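Local coordinates for COBE (Pseudomonas aeruginosa, PDB 2W6K), which takes part in cobalamin (vitamin B12) biosynthesis, where its precise role is not established, and belongs to the family of the CbiG C-terminal domain, at residues K54-P58 with G59-L63; S88-A91 with V92-R95; A107-L110 with A111-G115; K125-D129 with R130-A134. All coordinates share one frame; numbering follows the deposited sequence. Where two conformers were deposited one is given.

Contact 1: K54-P58 with G59-L63; sequences KRDEP and GLRQL. With GOL (glycerol), chain D.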
loop_
_atom_site.group_PDB
_atom_site.type_symbol
_atom_site.label_atom_id
_atom_site.label_comp_id
_atom_site.label_asym_id
_atom_site.label_seq_id
_atom_site.Cartn_x
_atom_site.Cartn_y
_atom_site.Cartn_z
ATOM N N LYS A 54 -7.552 -10.481 12.442
ATOM C CA LYS A 54 -7.818 -11.902 12.575
ATOM C C LYS A 54 -8.339 -12.659 11.349
ATOM O O LYS A 54 -8.132 -13.874 11.256
ATOM C CB LYS A 54 -8.451 -12.258 13.919
ATOM C CG LYS A 54 -7.320 -12.553 14.915
ATOM C CD LYS A 54 -7.787 -13.145 16.215
ATOM C CE LYS A 54 -7.553 -12.179 17.354
ATOM N NZ LYS A 54 -7.991 -12.811 18.625
ATOM N N ARG A 55 -8.909 -11.937 10.381
ATOM C CA ARG A 55 -9.320 -12.553 9.102
ATOM C C ARG A 55 -8.133 -13.181 8.346
ATOM O O ARG A 55 -7.044 -12.606 8.301
ATOM C CB ARG A 55 -10.043 -11.538 8.202
ATOM C CG ARG A 55 -9.193 -10.355 7.767
ATOM C CD ARG A 55 -9.182 -10.205 6.248
ATOM N NE ARG A 55 -10.384 -9.582 5.726
ATOM C CZ ARG A 55 -10.436 -8.772 4.668
ATOM N NH1 ARG A 55 -9.342 -8.457 3.971
ATOM N NH2 ARG A 55 -11.607 -8.271 4.311
ATOM N N ASP A 56 -8.350 -14.350 7.747
ATOM C CA ASP A 56 -7.332 -14.970 6.904
ATOM C C ASP A 56 -7.234 -14.160 5.618
ATOM O O ASP A 56 -8.219 -13.577 5.184
ATOM C CB ASP A 56 -7.727 -16.404 6.557
ATOM C CG ASP A 56 -6.532 -17.268 6.171
ATOM O OD1 ASP A 56 -5.389 -16.759 6.160
ATOM O OD2 ASP A 56 -6.733 -18.471 5.891
ATOM N N GLU A 57 -6.060 -14.129 5.008
ATOM C CA GLU A 57 -5.864 -13.278 3.839
ATOM C C GLU A 57 -5.406 -14.045 2.568
ATOM O O GLU A 57 -4.394 -13.671 1.976
ATOM C CB GLU A 57 -4.898 -12.123 4.169
ATOM C CG GLU A 57 -5.385 -11.134 5.266
ATOM C CD GLU A 57 -6.395 -10.113 4.787
ATOM O OE1 GLU A 57 -6.679 -10.078 3.562
ATOM O OE2 GLU A 57 -6.886 -9.303 5.637
ATOM N N PRO A 58 -6.158 -15.092 2.129
ATOM C CA PRO A 58 -5.622 -15.878 0.974
ATOM C C PRO A 58 -5.524 -15.136 -0.389
ATOM O O PRO A 58 -4.543 -15.343 -1.117
ATOM C CB PRO A 58 -6.552 -17.091 0.899
ATOM C CG PRO A 58 -7.790 -16.661 1.552
ATOM C CD PRO A 58 -7.459 -15.621 2.581
ATOM N N GLY A 59 -6.481 -14.264 -0.727
ATOM C CA GLY A 59 -6.342 -13.426 -1.931
ATOM C C GLY A 59 -5.044 -12.621 -1.943
ATOM O O GLY A 59 -4.369 -12.568 -2.971
ATOM N N LEU A 60 -4.713 -11.981 -0.804
ATOM C CA LEU A 60 -3.488 -11.169 -0.746
ATOM C C LEU A 60 -2.239 -12.024 -0.788
ATOM O O LEU A 60 -1.256 -11.684 -1.471
ATOM C CB LEU A 60 -3.471 -10.233 0.481
ATOM C CG LEU A 60 -4.244 -8.918 0.303
ATOM C CD1 LEU A 60 -4.411 -8.254 1.681
ATOM C CD2 LEU A 60 -3.577 -7.956 -0.713
ATOM N N ARG A 61 -2.277 -13.149 -0.076
ATOM C CA ARG A 61 -1.150 -14.036 -0.130
ATOM C C ARG A 61 -0.932 -14.593 -1.532
ATOM O O ARG A 61 0.225 -14.710 -1.984
ATOM C CB ARG A 61 -1.271 -15.127 0.921
ATOM C CG ARG A 61 -0.984 -14.585 2.334
ATOM C CD ARG A 61 -0.613 -15.715 3.284
ATOM N NE ARG A 61 -1.700 -16.680 3.459
ATOM C CZ ARG A 61 -2.743 -16.534 4.271
ATOM N NH1 ARG A 61 -2.900 -15.432 4.985
ATOM N NH2 ARG A 61 -3.658 -17.497 4.348
ATOM N N GLN A 62 -2.026 -14.911 -2.236
ATOM C CA GLN A 62 -1.881 -15.446 -3.606
ATOM C C GLN A 62 -1.325 -14.377 -4.515
ATOM O O GLN A 62 -0.469 -14.668 -5.389
ATOM C CB GLN A 62 -3.214 -15.954 -4.152
ATOM C CG GLN A 62 -3.712 -17.279 -3.477
ATOM C CD GLN A 62 -5.093 -17.678 -3.953
ATOM O OE1 GLN A 62 -5.490 -17.351 -5.077
ATOM N NE2 GLN A 62 -5.849 -18.359 -3.095
ATOM N N LEU A 63 -1.789 -13.139 -4.336
ATOM C CA LEU A 63 -1.257 -12.009 -5.133
ATOM C C LEU A 63 0.231 -11.838 -4.895
ATOM O O LEU A 63 1.006 -11.632 -5.843
ATOM C CB LEU A 63 -1.993 -10.692 -4.806
ATOM C CG LEU A 63 -1.555 -9.502 -5.668
ATOM C CD1 LEU A 63 -1.719 -9.797 -7.167
ATOM C CD2 LEU A 63 -2.392 -8.301 -5.274
HETATM C C1 GOL D . -9.501 -11.743 2.285
HETATM O O1 GOL D . -10.657 -12.515 2.488
HETATM C C2 GOL D . -9.150 -11.895 0.813
HETATM O O2 GOL D . -8.776 -13.253 0.639
HETATM C C3 GOL D . -7.949 -11.009 0.465
HETATM O O3 GOL D . -6.842 -11.518 1.182
#
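Asp56 and Arg61 meet at the start of helix 58-67, their side chains crossing at about a right angle. The carboxylate lies at the edge of the guanidinium, with the planes 27° apart; OD1 of Asp56 forms the salt bridge to NH2 of Arg61 at 2.6 Å. That bond approaches the syn side of the oxygen, 31° out of the carboxylate plane, while OD1 stays almost in the guanidinium plane; NH1 of Arg61 adds a weak second bond to the same oxygen. A bend at chi3 (-63°) folds Arg61 back over the N-cap, where one face of its guanidinium rests on Glu57 C and Pro58 N. Glu57 occupies the N-cap position and accepts from Arg61 N through its backbone O at 3.0 Å; the next bond of the series runs from Gln62 N to Pro58 O.

On the other flank, the side chains of Glu57 and Leu60 run side by side in the same direction, with Glu57 OE1 3.5 Å from Leu60 CD1. A glycerol, probably from the crystallisation liquor, sits at the helix end: Gly59 N donates to its O2 at 2.9 Å, and its O3 accepts from Leu60 N at 2.9 Å while donating to Glu57 OE1 at 2.8 Å. Gly21 N also bonds the glycerol. Leu60 continues inward onto Phe73 and Ile16, which ties this first turn to the central sheet. Amide hydrogens of the first turn are thus satisfied by a small polyol rather than by a capping side chain, which implies that they can bind hydroxyl oxygens.

Contact 2: S88-A91 with V92-R95; sequences SPSA and VALR. With SO4 (sulfate ion), chain C.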
loop_
_atom_site.group_PDB
_atom_site.type_symbol
_atom_site.label_atom_id
_atom_site.label_comp_id
_atom_site.label_asym_id
_atom_site.label_seq_id
_atom_site.Cartn_x
_atom_site.Cartn_y
_atom_site.Cartn_z
ATOM N N SER A 88 -8.302 9.855 1.638
ATOM C CA SER A 88 -9.612 9.312 1.246
ATOM C C SER A 88 -10.233 8.468 2.358
ATOM O O SER A 88 -10.218 7.238 2.288
ATOM C CB SER A 88 -9.478 8.449 -0.018
ATOM O OG SER A 88 -8.616 9.035 -0.972
ATOM N N PRO A 89 -10.776 9.126 3.391
ATOM C CA PRO A 89 -11.404 8.444 4.536
ATOM C C PRO A 89 -12.505 7.449 4.115
ATOM O O PRO A 89 -13.278 7.721 3.187
ATOM C CB PRO A 89 -12.001 9.597 5.338
ATOM C CG PRO A 89 -12.025 10.802 4.390
ATOM C CD PRO A 89 -10.838 10.597 3.513
ATOM N N SER A 90 -12.562 6.318 4.812
ATOM C CA SER A 90 -13.506 5.246 4.522
ATOM C C SER A 90 -14.303 4.948 5.788
ATOM O O SER A 90 -13.725 4.632 6.837
ATOM C CB SER A 90 -12.741 3.983 4.078
ATOM O OG SER A 90 -13.550 2.806 4.112
ATOM N N ALA A 91 -15.629 5.022 5.674
ATOM C CA ALA A 91 -16.523 4.692 6.779
ATOM C C ALA A 91 -16.408 3.228 7.211
ATOM O O ALA A 91 -16.364 2.942 8.409
ATOM C CB ALA A 91 -17.970 5.029 6.405
ATOM N N VAL A 92 -16.378 2.307 6.243
ATOM C CA VAL A 92 -16.182 0.877 6.541
ATOM C C VAL A 92 -14.843 0.637 7.260
ATOM O O VAL A 92 -14.814 -0.009 8.317
ATOM C CB VAL A 92 -16.284 -0.010 5.253
ATOM C CG1 VAL A 92 -15.898 -1.465 5.544
ATOM C CG2 VAL A 92 -17.706 0.088 4.643
ATOM N N ALA A 93 -13.747 1.161 6.701
ATOM C CA ALA A 93 -12.425 0.988 7.322
ATOM C C ALA A 93 -12.434 1.529 8.749
ATOM O O ALA A 93 -11.996 0.847 9.681
ATOM C CB ALA A 93 -11.325 1.683 6.498
ATOM N N LEU A 94 -12.935 2.742 8.927
ATOM C CA LEU A 94 -12.892 3.367 10.246
ATOM C C LEU A 94 -13.638 2.490 11.267
ATOM O O LEU A 94 -13.098 2.193 12.349
ATOM C CB LEU A 94 -13.426 4.805 10.188
ATOM C CG LEU A 94 -13.228 5.787 11.364
ATOM C CD1 LEU A 94 -14.167 5.507 12.514
ATOM C CD2 LEU A 94 -11.791 5.836 11.871
ATOM N N ARG A 95 -14.846 2.050 10.889
ATOM C CA ARG A 95 -15.724 1.245 11.747
ATOM C C ARG A 95 -15.060 -0.056 12.132
ATOM O O ARG A 95 -15.059 -0.428 13.306
ATOM C CB ARG A 95 -17.058 0.930 11.051
ATOM C CG ARG A 95 -18.156 0.397 12.008
ATOM C CD ARG A 95 -18.996 -0.777 11.457
ATOM N NE ARG A 95 -18.806 -1.031 10.027
ATOM C CZ ARG A 95 -19.313 -2.070 9.365
ATOM N NH1 ARG A 95 -20.062 -2.970 9.987
ATOM N NH2 ARG A 95 -19.060 -2.214 8.068
HETATM S S SO4 C . -16.583 3.831 2.313
HETATM O O1 SO4 C . -17.356 3.927 1.078
HETATM O O2 SO4 C . -15.231 3.347 1.988
HETATM O O3 SO4 C . -17.177 2.977 3.319
HETATM O O4 SO4 C . -16.469 5.170 2.900
#
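Ser90 OG is held from two directions: it accepts from Ala93 N at 3.1 Å, with a nearly straight N-H...O angle of 168°, and donates to O2 of a sulfate ion at 2.8 Å. Its position follows from chi1 of 165°, which swings the hydroxyl away from the Ser90 backbone N and lays it beside the carbonyl carbon, facing the first turn of the helix. The methyl of Ala93 packs against the same side chain, its CB 3.6 Å from Ser90 CB.

This is the N-cap of helix 91-97, a short surface helix, and the sulfate lies over its amino-terminal end. Two backbone amides point at the anion and each takes a different oxygen: Ala91 N reaches O4 at 2.9 Å, and Val92 N reaches O3 at 3.1 Å. Val92 also brings CG2 to 3.2 Å from sulfate O3, a branch placed beside its backbone N. The ion probably came from the crystallisation liquor, but the positive end of the helix dipole would be expected to help hold it. Behind the cap the ordinary helical ladder begins, with Leu94 N bonded to Ser90 O at 2.9 Å and Arg95 N to Ala91 O at 3.0 Å. Ser90 further pairs through its backbone with Ser100, and its side chain touches Lys125 of strand 119-127, which sets the helix start against the edge strand of the sheet.

Contact 3: A107-L110 with A111-G115; sequences ALAL and AERLG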
loop_
_atom_site.group_PDB
_atom_site.type_symbol
_atom_site.label_atom_id
_atom_site.label_comp_id
_atom_site.label_asym_id
_atom_site.label_seq_id
_atom_site.Cartn_x
_atom_site.Cartn_y
_atom_site.Cartn_z
ATOM N N ALA A 107 0.154 1.734 2.824
ATOM C CA ALA A 107 1.146 2.126 1.824
ATOM C C ALA A 107 2.205 3.053 2.441
ATOM O O ALA A 107 3.408 2.791 2.316
ATOM C CB ALA A 107 0.470 2.763 0.592
ATOM N N LEU A 108 1.759 4.118 3.111
ATOM C CA LEU A 108 2.663 5.059 3.732
ATOM C C LEU A 108 3.516 4.361 4.794
ATOM O O LEU A 108 4.744 4.533 4.817
ATOM C CB LEU A 108 1.863 6.197 4.357
ATOM C CG LEU A 108 1.298 7.218 3.372
ATOM C CD1 LEU A 108 0.325 8.115 4.121
ATOM C CD2 LEU A 108 2.456 8.019 2.746
ATOM N N ALA A 109 2.860 3.603 5.676
ATOM C CA ALA A 109 3.530 2.928 6.811
ATOM C C ALA A 109 4.644 2.009 6.377
ATOM O O ALA A 109 5.769 2.111 6.892
ATOM C CB ALA A 109 2.513 2.190 7.693
ATOM N N LEU A 110 4.369 1.142 5.403
ATOM C CA LEU A 110 5.370 0.211 4.938
ATOM C C LEU A 110 6.497 0.945 4.207
ATOM O O LEU A 110 7.671 0.602 4.382
ATOM C CB LEU A 110 4.758 -0.880 4.049
ATOM C CG LEU A 110 5.735 -1.979 3.634
ATOM C CD1 LEU A 110 6.289 -2.713 4.899
ATOM C CD2 LEU A 110 5.093 -2.968 2.694
ATOM N N ALA A 111 6.160 1.939 3.389
ATOM C CA ALA A 111 7.206 2.649 2.633
ATOM C C ALA A 111 8.210 3.280 3.592
ATOM O O ALA A 111 9.424 3.188 3.380
ATOM C CB ALA A 111 6.600 3.713 1.726
ATOM N N GLU A 112 7.702 3.878 4.659
ATOM C CA GLU A 112 8.580 4.583 5.628
ATOM C C GLU A 112 9.418 3.618 6.440
ATOM O O GLU A 112 10.562 3.941 6.779
ATOM C CB GLU A 112 7.777 5.526 6.532
ATOM C CG GLU A 112 7.130 6.651 5.741
ATOM C CD GLU A 112 6.663 7.822 6.587
ATOM O OE1 GLU A 112 6.485 7.637 7.804
ATOM O OE2 GLU A 112 6.446 8.907 5.994
ATOM N N ARG A 113 8.859 2.446 6.763
ATOM C CA ARG A 113 9.592 1.401 7.487
ATOM C C ARG A 113 10.696 0.726 6.714
ATOM O O ARG A 113 11.778 0.484 7.279
ATOM C CB ARG A 113 8.637 0.345 8.063
ATOM C CG ARG A 113 8.019 0.876 9.285
ATOM C CD ARG A 113 6.730 0.253 9.710
ATOM N NE ARG A 113 6.356 0.968 10.916
ATOM C CZ ARG A 113 5.864 2.204 10.942
ATOM N NH1 ARG A 113 5.603 2.771 12.106
ATOM N NH2 ARG A 113 5.630 2.877 9.811
ATOM N N LEU A 114 10.430 0.392 5.449
ATOM C CA LEU A 114 11.456 -0.157 4.576
ATOM C C LEU A 114 12.466 0.903 4.176
ATOM O O LEU A 114 13.661 0.588 4.039
ATOM C CB LEU A 114 10.846 -0.806 3.317
ATOM C CG LEU A 114 9.949 -2.016 3.562
ATOM C CD1 LEU A 114 9.201 -2.420 2.260
ATOM C CD2 LEU A 114 10.706 -3.207 4.191
ATOM N N GLY A 115 12.001 2.138 3.975
ATOM C CA GLY A 115 12.838 3.213 3.408
ATOM C C GLY A 115 13.586 4.081 4.392
ATOM O O GLY A 115 14.648 4.619 4.054
#
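Arg113 and Ala109, one turn apart on helix 102-115, share more than the usual backbone bond of an alpha-helix in this alpha/beta fold. In the hydrogen-bonded set, Ala109 O accepts twice from Arg113: its backbone N donates at 3.1 Å and its side-chain NH2 at 3.0 Å. The two donors arrive from opposite faces of the carbonyl plane. NH2 comes in at a C=O...N angle of 112°, well to the flank of the oxygen and tilted from the plane, yet the oxygen lies only 4° out of the guanidinium plane and so sits at that group's edge. The side chain runs extended from CG to NE before the guanidinium turns its NH2 edge to the carbonyl oxygen, and Arg113 NH2 also bonds to the hydroxyl of Tyr82. Successive i to i+4 bonds frame this pair, including Glu112 N to Leu108 O and Leu114 N to Leu110 O at 3.0 Å.

The ionic partner of Glu112 lies beyond the helix. Its carboxylate bonds to Tyr82 OH and Ala119 N and forms a salt bridge with Arg85.

Apolar packing belongs to the side facing the sheet, where Leu110 and Leu114 both touch Ile13 of strand 12-18. Leu110 puts CG anti to its nitrogen (chi1 -174°) and Leu114 leans toward it obliquely, so that Leu114 CD1 comes to 3.8 Å from Leu110 CG and 3.9 Å from Leu110 CD1.

Contact 4: K125-D129 with R130-A134; sequences KRSDD and RASIA. With SO4 (sulfate ion), chain B.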
loop_
_atom_site.group_PDB
_atom_site.type_symbol
_atom_site.label_atom_id
_atom_site.label_comp_id
_atom_site.label_asym_id
_atom_site.label_seq_id
_atom_site.Cartn_x
_atom_site.Cartn_y
_atom_site.Cartn_z
ATOM N N LYS A 125 -6.415 6.988 -3.203
ATOM C CA LYS A 125 -6.608 5.563 -3.517
ATOM C C LYS A 125 -7.601 5.408 -4.652
ATOM O O LYS A 125 -8.502 6.254 -4.825
ATOM C CB LYS A 125 -7.131 4.841 -2.294
ATOM C CG LYS A 125 -8.584 5.149 -2.024
ATOM C CD LYS A 125 -8.997 4.723 -0.642
ATOM C CE LYS A 125 -10.472 4.957 -0.481
ATOM N NZ LYS A 125 -10.870 4.967 0.943
ATOM N N ARG A 126 -7.429 4.340 -5.427
ATOM C CA ARG A 126 -8.413 3.936 -6.446
ATOM C C ARG A 126 -9.293 2.833 -5.849
ATOM O O ARG A 126 -8.806 1.889 -5.194
ATOM C CB ARG A 126 -7.705 3.496 -7.722
ATOM C CG ARG A 126 -8.650 3.059 -8.860
ATOM C CD ARG A 126 -7.872 2.759 -10.148
ATOM N NE ARG A 126 -8.774 2.447 -11.259
ATOM C CZ ARG A 126 -9.383 3.344 -12.034
ATOM N NH1 ARG A 126 -9.215 4.648 -11.837
ATOM N NH2 ARG A 126 -10.185 2.927 -13.016
ATOM N N SER A 127 -10.598 2.949 -6.063
ATOM C CA SER A 127 -11.555 2.080 -5.391
ATOM C C SER A 127 -12.556 1.468 -6.370
ATOM O O SER A 127 -12.940 2.115 -7.360
ATOM C CB SER A 127 -12.339 2.906 -4.367
ATOM O OG SER A 127 -11.461 3.459 -3.399
ATOM N N ASP A 128 -12.913 0.210 -6.126
ATOM C CA ASP A 128 -14.187 -0.326 -6.634
ATOM C C ASP A 128 -15.022 -0.786 -5.457
ATOM O O ASP A 128 -14.769 -0.409 -4.314
ATOM C CB ASP A 128 -13.998 -1.359 -7.753
ATOM C CG ASP A 128 -13.187 -2.575 -7.324
ATOM O OD1 ASP A 128 -13.285 -2.959 -6.162
ATOM O OD2 ASP A 128 -12.469 -3.142 -8.180
ATOM N N ASP A 129 -16.043 -1.599 -5.695
ATOM C CA ASP A 129 -16.923 -1.948 -4.594
ATOM C C ASP A 129 -16.370 -3.089 -3.689
ATOM O O ASP A 129 -16.813 -3.290 -2.536
ATOM C CB ASP A 129 -18.315 -2.152 -5.191
ATOM C CG ASP A 129 -18.659 -1.035 -6.194
ATOM O OD1 ASP A 129 -19.048 0.071 -5.758
ATOM O OD2 ASP A 129 -18.480 -1.226 -7.424
ATOM N N ARG A 130 -15.302 -3.742 -4.158
ATOM C CA ARG A 130 -14.716 -4.797 -3.365
ATOM C C ARG A 130 -13.326 -4.468 -2.811
ATOM O O ARG A 130 -12.935 -5.021 -1.795
ATOM C CB ARG A 130 -14.782 -6.153 -4.081
ATOM C CG ARG A 130 -16.235 -6.634 -4.360
ATOM C CD ARG A 130 -16.886 -7.287 -3.136
ATOM N NE ARG A 130 -18.346 -7.388 -3.232
ATOM C CZ ARG A 130 -19.200 -6.908 -2.329
ATOM N NH1 ARG A 130 -18.764 -6.295 -1.236
ATOM N NH2 ARG A 130 -20.505 -7.056 -2.507
ATOM N N ALA A 131 -12.614 -3.518 -3.418
ATOM C CA ALA A 131 -11.237 -3.230 -2.955
ATOM C C ALA A 131 -10.791 -1.791 -3.195
ATOM O O ALA A 131 -11.330 -1.089 -4.044
ATOM C CB ALA A 131 -10.279 -4.185 -3.643
ATOM N N SER A 132 -9.748 -1.360 -2.470
ATOM C CA SER A 132 -9.146 -0.062 -2.708
ATOM C C SER A 132 -7.637 -0.277 -2.739
ATOM O O SER A 132 -7.128 -1.086 -1.972
ATOM C CB SER A 132 -9.442 0.929 -1.582
ATOM O OG SER A 132 -10.717 1.552 -1.779
ATOM N N ILE A 133 -6.963 0.450 -3.616
ATOM C CA ILE A 133 -5.505 0.355 -3.695
ATOM C C ILE A 133 -4.876 1.753 -3.696
ATOM O O ILE A 133 -5.367 2.685 -4.358
ATOM C CB ILE A 133 -5.051 -0.491 -4.919
ATOM C CG1 ILE A 133 -5.619 -1.923 -4.787
ATOM C CG2 ILE A 133 -3.521 -0.493 -5.035
ATOM C CD1 ILE A 133 -5.093 -2.954 -5.748
ATOM N N ALA A 134 -3.817 1.930 -2.909
ATOM C CA ALA A 134 -3.082 3.201 -2.934
ATOM C C ALA A 134 -1.601 2.938 -3.151
ATOM O O ALA A 134 -1.098 1.881 -2.807
ATOM C CB ALA A 134 -3.283 3.982 -1.647
HETATM S S SO4 B . -9.647 1.370 2.443
HETATM O O1 SO4 B . -10.911 0.940 1.762
HETATM O O2 SO4 B . -9.756 1.106 3.871
HETATM O O3 SO4 B . -9.493 2.793 2.222
HETATM O O4 SO4 B . -8.556 0.628 1.880
#
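The tip of the antiparallel hairpin formed by strands 119-127 and 131-138 is tied together by Asp128, Arg130 and Ala131. Asp128 OD1 receives two backbone amides across the turn, Arg130 N and Ala131 N, each at 2.9 Å. Arg130 N meets the oxygen on its anti side, 30° out of the carboxylate plane, whereas Ala131 N comes nearly along the C-O axis. The backbone closes the turn as well, Asp128 N donating to Ala131 O at 2.9 Å. A chi1 of 60° wedges the carboxylate between the Asp128 backbone N and carbonyl carbon, bringing OD1 over the turn; its other oxygen, OD2, bonds to His26.

Further in, Arg126 and Ile133 form a hydrogen-bonded pair, with Ile133 N to Arg126 O at 2.8 Å and Arg126 N to Ile133 O at 2.9 Å. The adjoining non-hydrogen-bonded pair, Ser127 and Ser132, joins its two hydroxyls, OG to OG, at 2.6 Å. On the face that bears these serines, the extended chain of Lys125 passes with CE 3.7 Å from Ser132 OG, and its NZ donates to sulfate O3 at 2.9 Å, with Ser88 O as a second partner. The same sulfate is held by Ser101 OG, Val102 N and Ala103 N at the start of helix 102-115.

A lysine ammonium and helix amides thus converge on one anion beside the hairpin. The ion is probably from the crystallisation liquor, but this chemistry is consistent with a site suited to a negatively charged group.

Contacts 2 and 4 are joined directly: Lys125 NZ reaches Ser88 O at 2.7 Å, probably a hydrogen bond, and packs 3.8 Å from Ser90 CB, with their centres 12 Å apart. Each binds a sulfate, and Ala93 of contact 2 also borders that of contact 4, so two anion positions adjoin on this side of the protein. Contact 1 lies about 16 Å from contact 4, centre to centre, and its nearest atoms are about 6 Å away; its glycerol occupies a separate position. Contact 3 meets contact 4 through Ala107 CB and Ala134 O at 3.8 Å, on the opposite side of the chain's centre; helix 102-115, which carries contact 3, begins at the sulfate of contact 4.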